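Local coordinates for protein putative invasin (Yersinia pseudotuberculosis IP 31758, PDB 5N40) that is an adhesin of the invasin type that probably helps the bacterium attach to host cells, and ends in a domain with a C-type lectin-like fold, at residues V19-N24 with L72-L77; T78-L83 with P96-V101; G231-T236 with A303-M308. The protein carries 1 engineered substitution. All coordinates share one frame; numbering follows the deposited sequence.

Contact 1. Residues V19-N24 with L72-L77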
# COMPACT_ATOMS: atom_id res chain seq x y z
N VAL A 19 4.34 3.05 -36.86
CA VAL A 19 3.43 3.96 -36.19
C VAL A 19 3.20 3.56 -34.73
O VAL A 19 2.34 4.15 -34.07
CB VAL A 19 2.09 4.09 -36.94
CG1 VAL A 19 2.32 4.66 -38.33
CG2 VAL A 19 1.37 2.76 -37.00
N ASN A 20 3.92 2.56 -34.24
CA ASN A 20 3.92 2.19 -32.83
C ASN A 20 5.37 2.05 -32.39
O ASN A 20 6.16 1.37 -33.05
CB ASN A 20 3.17 0.87 -32.58
CG ASN A 20 1.69 0.97 -32.88
OD1 ASN A 20 0.91 1.45 -32.06
ND2 ASN A 20 1.30 0.51 -34.06
N ILE A 21 5.71 2.69 -31.27
CA ILE A 21 7.01 2.57 -30.64
C ILE A 21 6.79 2.56 -29.13
O ILE A 21 5.79 3.07 -28.63
CB ILE A 21 7.99 3.71 -31.02
CG1 ILE A 21 7.47 5.06 -30.55
CG2 ILE A 21 8.25 3.69 -32.53
CD1 ILE A 21 8.33 6.25 -30.99
N GLU A 22 7.75 1.99 -28.42
CA GLU A 22 7.67 1.90 -26.97
C GLU A 22 8.35 3.10 -26.32
O GLU A 22 9.33 3.65 -26.83
CB GLU A 22 8.30 0.60 -26.48
CG GLU A 22 7.50 -0.62 -26.91
CD GLU A 22 8.19 -1.94 -26.63
OE1 GLU A 22 9.39 -1.94 -26.28
OE2 GLU A 22 7.52 -2.98 -26.77
N ALA A 23 7.79 3.53 -25.18
CA ALA A 23 8.29 4.69 -24.43
C ALA A 23 9.52 4.31 -23.60
O ALA A 23 9.51 4.37 -22.36
CB ALA A 23 7.19 5.27 -23.55
N ASN A 24 10.59 3.92 -24.30
CA ASN A 24 11.80 3.41 -23.67
C ASN A 24 13.03 4.27 -23.95
O ASN A 24 14.15 3.85 -23.61
CB ASN A 24 12.06 1.97 -24.12
CG ASN A 24 12.29 1.85 -25.62
OD1 ASN A 24 12.46 2.86 -26.32
ND2 ASN A 24 12.30 0.62 -26.12
N LEU A 72 12.69 9.89 -35.61
CA LEU A 72 12.16 10.17 -34.28
C LEU A 72 12.62 9.08 -33.33
O LEU A 72 12.58 7.90 -33.65
CB LEU A 72 10.63 10.22 -34.30
CG LEU A 72 9.99 10.50 -32.95
CD1 LEU A 72 9.65 11.96 -32.83
CD2 LEU A 72 8.77 9.65 -32.72
N THR A 73 13.05 9.50 -32.14
CA THR A 73 13.40 8.57 -31.07
C THR A 73 12.41 8.78 -29.93
O THR A 73 12.16 9.91 -29.53
CB THR A 73 14.84 8.79 -30.59
OG1 THR A 73 15.74 8.53 -31.68
CG2 THR A 73 15.18 7.86 -29.43
N ALA A 74 11.85 7.68 -29.43
CA ALA A 74 10.90 7.76 -28.34
C ALA A 74 11.54 8.46 -27.14
O ALA A 74 12.75 8.37 -26.91
CB ALA A 74 10.44 6.36 -27.94
N GLY A 75 10.71 9.17 -26.39
CA GLY A 75 11.03 9.54 -25.03
C GLY A 75 10.60 8.45 -24.07
O GLY A 75 10.50 7.28 -24.44
N THR A 76 10.31 8.85 -22.83
CA THR A 76 9.85 7.91 -21.82
C THR A 76 8.41 8.17 -21.38
O THR A 76 7.95 7.56 -20.41
CB THR A 76 10.79 7.96 -20.61
OG1 THR A 76 11.06 9.33 -20.27
CG2 THR A 76 12.10 7.27 -20.95
N LEU A 77 7.68 9.02 -22.10
CA LEU A 77 6.27 9.30 -21.82
C LEU A 77 5.39 8.63 -22.87
O LEU A 77 5.61 8.79 -24.07
CB LEU A 77 6.00 10.81 -21.83
CG LEU A 77 6.83 11.63 -20.83
CD1 LEU A 77 6.57 13.12 -21.01
CD2 LEU A 77 6.53 11.17 -19.42
O HOH W 1 8.15 4.81 -20.10

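Contact 2. Residues T78-L83 with P96-V101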
# COMPACT_ATOMS: atom_id res chain seq x y z
N THR A 78 4.39 7.89 -22.40
CA THR A 78 3.41 7.27 -23.28
C THR A 78 2.40 8.31 -23.76
O THR A 78 2.15 9.32 -23.10
CB THR A 78 2.69 6.15 -22.55
OG1 THR A 78 2.12 6.68 -21.34
CG2 THR A 78 3.65 5.04 -22.19
N GLY A 79 1.82 8.04 -24.91
CA GLY A 79 0.79 8.89 -25.47
C GLY A 79 0.75 8.73 -26.98
O GLY A 79 1.18 7.72 -27.52
N THR A 80 0.22 9.76 -27.64
CA THR A 80 0.21 9.83 -29.09
C THR A 80 1.09 10.99 -29.53
O THR A 80 0.84 12.14 -29.17
CB THR A 80 -1.22 10.01 -29.62
OG1 THR A 80 -2.05 8.95 -29.12
CG2 THR A 80 -1.22 10.00 -31.15
N ALA A 81 2.13 10.68 -30.31
CA ALA A 81 2.99 11.71 -30.88
C ALA A 81 2.31 12.27 -32.12
O ALA A 81 2.11 11.55 -33.10
CB ALA A 81 4.36 11.15 -31.24
N SER A 82 1.95 13.55 -32.08
CA SER A 82 1.43 14.25 -33.25
C SER A 82 2.58 14.96 -33.94
O SER A 82 3.34 15.70 -33.30
CB SER A 82 0.35 15.25 -32.85
OG SER A 82 -0.77 14.58 -32.30
N LEU A 83 2.70 14.74 -35.25
CA LEU A 83 3.80 15.24 -36.05
C LEU A 83 3.31 16.37 -36.93
O LEU A 83 2.26 16.26 -37.56
CB LEU A 83 4.38 14.12 -36.92
CG LEU A 83 4.85 12.87 -36.18
CD1 LEU A 83 5.06 11.72 -37.16
CD2 LEU A 83 6.12 13.16 -35.44
N PRO A 96 -1.73 15.51 -40.19
CA PRO A 96 -0.64 15.12 -39.29
C PRO A 96 -0.55 13.60 -39.19
O PRO A 96 -1.56 12.92 -39.01
CB PRO A 96 -1.03 15.75 -37.94
CG PRO A 96 -2.43 16.31 -38.12
CD PRO A 96 -2.96 15.82 -39.44
N ALA A 97 0.66 13.09 -39.32
CA ALA A 97 0.90 11.70 -38.98
C ALA A 97 0.94 11.56 -37.46
O ALA A 97 1.21 12.52 -36.74
CB ALA A 97 2.21 11.21 -39.59
N THR A 98 0.65 10.36 -36.99
CA THR A 98 0.73 10.07 -35.57
C THR A 98 1.51 8.79 -35.35
O THR A 98 1.60 7.93 -36.23
CB THR A 98 -0.65 9.93 -34.91
OG1 THR A 98 -1.33 8.81 -35.49
CG2 THR A 98 -1.47 11.20 -35.11
N ILE A 99 2.10 8.70 -34.15
CA ILE A 99 2.79 7.50 -33.70
C ILE A 99 2.28 7.20 -32.29
O ILE A 99 2.31 8.07 -31.43
CB ILE A 99 4.32 7.69 -33.69
CG1 ILE A 99 4.81 8.06 -35.09
CG2 ILE A 99 5.01 6.42 -33.20
CD1 ILE A 99 6.23 8.55 -35.12
N ASN A 100 1.80 5.98 -32.08
CA ASN A 100 1.45 5.54 -30.74
C ASN A 100 2.72 5.23 -29.98
O ASN A 100 3.51 4.38 -30.40
CB ASN A 100 0.54 4.31 -30.79
CG ASN A 100 -0.80 4.60 -31.41
OD1 ASN A 100 -1.39 5.65 -31.18
ND2 ASN A 100 -1.28 3.66 -32.21
N VAL A 101 2.93 5.94 -28.88
CA VAL A 101 4.06 5.69 -27.99
C VAL A 101 3.48 4.89 -26.82
O VAL A 101 2.86 5.45 -25.91
CB VAL A 101 4.72 6.99 -27.53
CG1 VAL A 101 6.02 6.69 -26.80
CG2 VAL A 101 4.97 7.91 -28.73
O HOH W 2 -1.49 5.88 -28.40

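Contact 3. Residues G231-T236 with A303-M308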
# COMPACT_ATOMS: atom_id res chain seq x y z
N GLY A 231 -1.02 -8.65 15.84
CA GLY A 231 -1.17 -7.72 16.94
C GLY A 231 0.14 -7.36 17.61
O GLY A 231 1.18 -7.99 17.37
N ASN A 232 0.08 -6.33 18.46
CA ASN A 232 1.23 -5.92 19.27
C ASN A 232 0.79 -5.56 20.69
O ASN A 232 1.29 -4.61 21.29
CB ASN A 232 1.96 -4.72 18.65
CG ASN A 232 1.11 -3.46 18.65
OD1 ASN A 232 -0.08 -3.51 18.37
ND2 ASN A 232 1.73 -2.33 18.99
N MET A 233 -0.13 -6.34 21.25
CA MET A 233 -0.62 -6.07 22.60
C MET A 233 0.55 -6.05 23.58
O MET A 233 1.51 -6.82 23.45
CB MET A 233 -1.63 -7.14 23.01
CG MET A 233 -2.23 -6.97 24.39
SD MET A 233 -3.31 -8.34 24.84
CE MET A 233 -4.52 -8.18 23.53
N ALA A 234 0.47 -5.16 24.57
CA ALA A 234 1.48 -5.13 25.62
C ALA A 234 1.58 -6.49 26.31
O ALA A 234 0.58 -7.04 26.78
CB ALA A 234 1.14 -4.06 26.66
N GLU A 235 2.80 -7.03 26.37
CA GLU A 235 3.00 -8.31 27.04
C GLU A 235 2.90 -8.16 28.55
O GLU A 235 2.40 -9.06 29.24
CB GLU A 235 4.36 -8.90 26.67
CG GLU A 235 4.51 -9.28 25.21
CD GLU A 235 3.68 -10.49 24.80
OE1 GLU A 235 3.20 -11.22 25.69
OE2 GLU A 235 3.51 -10.71 23.58
N THR A 236 3.44 -7.06 29.08
CA THR A 236 3.34 -6.70 30.48
C THR A 236 3.10 -5.19 30.58
O THR A 236 3.40 -4.44 29.65
CB THR A 236 4.60 -7.06 31.28
OG1 THR A 236 5.71 -6.29 30.80
CG2 THR A 236 4.94 -8.54 31.14
N ALA A 303 -2.95 -0.16 25.59
CA ALA A 303 -2.21 -1.40 25.76
C ALA A 303 -2.84 -2.60 25.06
O ALA A 303 -2.17 -3.62 24.89
CB ALA A 303 -2.04 -1.74 27.25
N GLY A 304 -4.11 -2.50 24.67
CA GLY A 304 -4.78 -3.55 23.94
C GLY A 304 -5.47 -4.61 24.77
O GLY A 304 -6.10 -5.50 24.19
N TRP A 305 -5.39 -4.57 26.10
CA TRP A 305 -5.96 -5.67 26.88
C TRP A 305 -7.48 -5.65 26.80
O TRP A 305 -8.09 -4.57 26.76
CB TRP A 305 -5.52 -5.59 28.34
CG TRP A 305 -4.06 -5.76 28.55
CD1 TRP A 305 -3.09 -5.74 27.60
CD2 TRP A 305 -3.39 -5.98 29.80
NE1 TRP A 305 -1.85 -5.93 28.18
CE2 TRP A 305 -2.01 -6.07 29.53
CE3 TRP A 305 -3.83 -6.10 31.12
CZ2 TRP A 305 -1.07 -6.29 30.53
CZ3 TRP A 305 -2.88 -6.31 32.12
CH2 TRP A 305 -1.52 -6.40 31.81
N PRO A 306 -8.14 -6.81 26.78
CA PRO A 306 -9.61 -6.85 26.70
C PRO A 306 -10.23 -6.49 28.04
O PRO A 306 -9.91 -7.08 29.07
CB PRO A 306 -9.90 -8.31 26.34
CG PRO A 306 -8.75 -9.07 26.93
CD PRO A 306 -7.55 -8.17 26.79
N THR A 307 -11.18 -5.54 28.01
CA THR A 307 -11.70 -4.97 29.25
C THR A 307 -13.20 -5.15 29.44
O THR A 307 -13.75 -4.62 30.42
CB THR A 307 -11.36 -3.47 29.32
OG1 THR A 307 -11.93 -2.80 28.19
CG2 THR A 307 -9.86 -3.25 29.37
N MET A 308 -13.89 -5.87 28.56
CA MET A 308 -15.34 -6.04 28.75
C MET A 308 -15.65 -6.90 29.96
O MET A 308 -16.75 -6.78 30.53
CB MET A 308 -15.97 -6.65 27.50
CG MET A 308 -16.11 -5.69 26.34
SD MET A 308 -16.89 -6.45 24.90
CE MET A 308 -17.17 -5.02 23.85

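Contact 1. Residues V19-N24 with L72-L77
Gly75 O sits over one face of the peptide group joining Ala23 to Asn24, 3.2 Å from Ala23 C and almost straight above it. Asn24 N is also near this oxygen, but the angle is too poor for a hydrogen bond, so the approach is a carbonyl oxygen on a carbonyl carbon. Thr76 CA lies on the same side of this peptide, 3.6 Å from Ala23 O. At the oxygen end, a water donates to Ala23 O at 2.7 Å and to Thr76 O at 2.8 Å; with no direct hydrogen bond between the segments, it is the polar link. Ala23 is the centre of an inverse gamma turn, closed by a weak bond from Asn24 N to Glu22 O. That Glu22 O also meets the methyl of Ala74, CB lying 3.1 Å away. Deeper in, Ile21 has CG1 between its backbone N and carbonyl carbon (chi1 63°) and an extended chain beyond, which carries CD1 to 3.7 Å from Ala74 CB. Ile21 CD1 also touches Leu72 CD2 at 3.8 Å, the Ile21 and Leu72 side chains crossing at about a right angle. The polar ends have partners beyond the two segments: Asn24 OD1 accepts from the backbone N of Ser26 and Asp27, and Thr76 OG1 bonds Asn140. Tyr131 of strand 123-131 touches both Asn24 and Thr76, so the contact borders the following domain. Within the sheet of this Ig-like invasin domain, strand 28-34 separates strands 13-22 and 67-73, whose ends the contact joins, while strand 90-102 flanks 13-22 on its other side.

Contact 2. Residues T78-L83 with P96-V101
Gly79 and Val101 exchange two backbone hydrogen bonds, from Val101 N to Gly79 O at 2.8 Å and from Gly79 N to Val101 O at 3.0 Å. Two residues along, Ala81 and Ile99 form a second hydrogen-bonded pair of this antiparallel ladder, with Ala81 N 2.8 Å from Ile99 O. A single further bond, Leu83 N to Ala97 O, extends the ladder to the edge of the segments. Thr80 with Asn100 and Ser82 with Thr98 are the non-hydrogen-bonded pairs between, their polar side chains on one face. There Thr80 and Asn100 lie side by side, pointing the same way. A water 2.8 Å from Asn100 OD1 also bonds Thr80 OG1, joining the two from one side, while Asn100 ND2 is bonded to Asn20. Thr80 CG2, anti to its own N, reaches diagonally across to Thr98 CB at 3.8 Å. The face of Ala81, Ile99 and Val101 is apolar: Val101 CG2 packs on Ala81 CB. Leu83 CD1 touches Ile99 CD1 at 3.9 Å and Ala97 CB at 3.8 Å, so one methyl meets two residues of 96-101. Together the segments form part of the beta hairpin of strands 79-87 and 90-102 in the E-set invasin domain. Strand 48-52 lies beyond the first and strand 13-22 beyond the second, while the Leu83 and Ile99 side chains also reach Val31 and Ser29, respectively, of strand 28-34.

Contact 3. Residues G231-T236 with A303-M308
Met233 lies across Trp305 at about a right angle in the adhesion domain, which has a C-type lectin-like fold. Its CB is still 4.0 Å from the nearest atom opposite, Ala303 O. With CG anti to the backbone N (chi1 -179°), the next carbon comes to 3.4 Å from that oxygen and 3.5 Å from Trp305 CD1. SD then makes an oblique Met-aromatic contact, 4.6 Å from the centroid of the five-membered ring. The bend at the last torsion brings CE to Gly304 O, at 3.2 Å. Beside this chain the backbones are bonded: Ala234 N donates to Ala303 O at 3.1 Å, nearly straight. Ala303 and Gly304 follow helix 298-301, and Gly304, with positive phi, turns the chain away from it toward Trp305. The loop before strand 236-239 and the loop after the helix thus meet in a buried contact. Around it, Trp267 touches Met233, and Leu237 and Ile299 touch Trp305. The indole also has a polar hold on the first loop, since Trp305 NE1 donates to Ala234 O at 3.0 Å, with that oxygen 20° out of the ring plane.

In the fold
Contacts 1 and 2 belong to one Ig-like domain and touch each other: Val19 O and Asn100 N are a probable hydrogen bond at 2.8 Å, joining the neighbouring strands 13-22 and 90-102. Contact 3 is far off in the lectin-like domain, about 56 Å from contact 1 and 60 Å from contact 2, centre to centre. It is the buried one of the three, loop against loop, held by an indole N-H bond and a Met-aromatic contact. Contact 2 is a regular ladder with one solvent-facing polar face and one apolar face. Contact 1, also partly buried, joins strand ends through methyls, close carbonyls and a water at the border with the next domain.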